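PDB 4LRU: glyoxalase 3 from Candida albicans, which converts methylglyoxal to D-lactate in a single glutathione-independent step, detoxifying methylglyoxal that the cell itself produces. Local coordinates for residues A[135-139]-A[140-144]. Residues are numbered along the deposited sequence; the frame is centred on the assembly and turned at random. Where two conformers were deposited one is given.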
loop_
_atom_site.group_PDB
_atom_site.type_symbol
_atom_site.label_atom_id
_atom_site.label_comp_id
_atom_site.label_asym_id
_atom_site.label_seq_id
_atom_site.Cartn_x
_atom_site.Cartn_y
_atom_site.Cartn_z
ATOM N N VAL A 135 2.646 -7.397 -7.745
ATOM C CA VAL A 135 1.636 -6.592 -7.072
ATOM C C VAL A 135 1.803 -6.770 -5.564
ATOM O O VAL A 135 1.947 -7.894 -5.066
ATOM C CB VAL A 135 0.213 -7.010 -7.489
ATOM C CG1 VAL A 135 -0.831 -6.225 -6.705
ATOM C CG2 VAL A 135 0.019 -6.815 -8.983
ATOM N N SER A 136 1.788 -5.654 -4.847
ATOM C CA SER A 136 2.237 -5.610 -3.465
ATOM C C SER A 136 1.491 -4.532 -2.702
ATOM O O SER A 136 0.957 -3.586 -3.282
ATOM C CB SER A 136 3.734 -5.371 -3.405
ATOM O OG SER A 136 4.059 -4.107 -3.947
ATOM N N ALA A 137 1.456 -4.681 -1.387
ATOM C CA ALA A 137 0.888 -3.674 -0.517
ATOM C C ALA A 137 1.362 -3.899 0.907
ATOM O O ALA A 137 1.717 -5.013 1.303
ATOM C CB ALA A 137 -0.629 -3.725 -0.583
ATOM N N VAL A 138 1.324 -2.829 1.681
ATOM C CA VAL A 138 1.672 -2.902 3.097
ATOM C C VAL A 138 0.512 -2.423 3.969
ATOM O O VAL A 138 -0.262 -1.559 3.576
ATOM C CB VAL A 138 2.962 -2.117 3.391
ATOM C CG1 VAL A 138 2.781 -0.621 3.161
ATOM C CG2 VAL A 138 3.446 -2.380 4.814
ATOM N N CYS A 139 0.401 -3.016 5.159
ATOM C CA CYS A 139 -0.475 -2.504 6.225
ATOM C C CYS A 139 -1.954 -2.712 5.870
ATOM O O CYS A 139 -2.377 -3.849 5.749
ATOM C CB CYS A 139 -0.146 -1.049 6.518
ATOM S SG CYS A 139 -0.874 -0.418 8.043
ATOM N N HIS A 140 -2.737 -1.650 5.652
ATOM C CA HIS A 140 -4.100 -1.849 5.110
ATOM C C HIS A 140 -4.156 -1.849 3.592
ATOM O O HIS A 140 -5.225 -2.020 2.992
ATOM C CB HIS A 140 -5.082 -0.815 5.668
ATOM C CG HIS A 140 -5.278 -0.927 7.142
ATOM N ND1 HIS A 140 -4.512 -0.221 8.044
ATOM C CD2 HIS A 140 -6.075 -1.736 7.876
ATOM C CE1 HIS A 140 -4.855 -0.566 9.270
ATOM N NE2 HIS A 140 -5.793 -1.491 9.194
ATOM N N GLY A 141 -2.999 -1.655 2.977
ATOM C CA GLY A 141 -2.878 -1.665 1.521
ATOM C C GLY A 141 -3.537 -2.839 0.822
ATOM O O GLY A 141 -4.028 -2.687 -0.302
ATOM N N PRO A 142 -3.491 -4.040 1.423
ATOM C CA PRO A 142 -4.133 -5.186 0.782
ATOM C C PRO A 142 -5.646 -5.074 0.606
ATOM O O PRO A 142 -6.258 -5.920 -0.049
ATOM C CB PRO A 142 -3.748 -6.356 1.691
ATOM C CG PRO A 142 -2.421 -5.940 2.227
ATOM C CD PRO A 142 -2.592 -4.475 2.510
ATOM N N ALA A 143 -6.242 -4.022 1.155
ATOM C CA ALA A 143 -7.623 -3.681 0.810
ATOM C C ALA A 143 -7.791 -3.492 -0.697
ATOM O O ALA A 143 -8.897 -3.634 -1.207
ATOM C CB ALA A 143 -8.079 -2.439 1.560
ATOM N N ILE A 144 -6.699 -3.210 -1.408
ATOM C CA ILE A 144 -6.746 -3.127 -2.868
ATOM C C ILE A 144 -7.221 -4.433 -3.506
ATOM O O ILE A 144 -7.774 -4.442 -4.608
ATOM C CB ILE A 144 -5.391 -2.679 -3.457
ATOM C CG1 ILE A 144 -5.577 -2.112 -4.872
ATOM C CG2 ILE A 144 -4.394 -3.826 -3.440
ATOM C CD1 ILE A 144 -6.218 -0.745 -4.940
#
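The methyl group of A137 overlaps the G141–P142 peptide, its CB lying 3.3 Å from C of G141. The same methyl meets the pyrrolidine ring, with CB of A137 3.7 Å from CD of P142, and that CD also passes 3.3 Å from O of C139. The turn from V138 to G141 is of type II' and is closed by G141 N donating to V138 O (2.8 Å). The bond is bent, 146° at the hydrogen, and the donor stands above the carbonyl plane. C139 occupies the second position of the turn with phi 71°, an unusual backbone for a residue with a side chain. This is the nucleophile elbow of the DJ-1/PfpI family, a tight turn from the strand into a 3-10 segment that carries the inferred catalytic cysteine. A chi1 of -167° turns SG away from the backbone N and beside the neighbouring imidazole: SG of C139 is 3.6 Å from ND1 of H140 and meets the ring obliquely. H140, also an inferred active-site residue, is fixed at its other nitrogen, where NE2 hydrogen-bonds to OE2 of E171, likewise inferred to belong to the active site, while the rings of H109 and F166 pack against the imidazole. From G141 the chain winds into the 3-10 segment, A143 N bonding to H140 O and I144 N to G141 O.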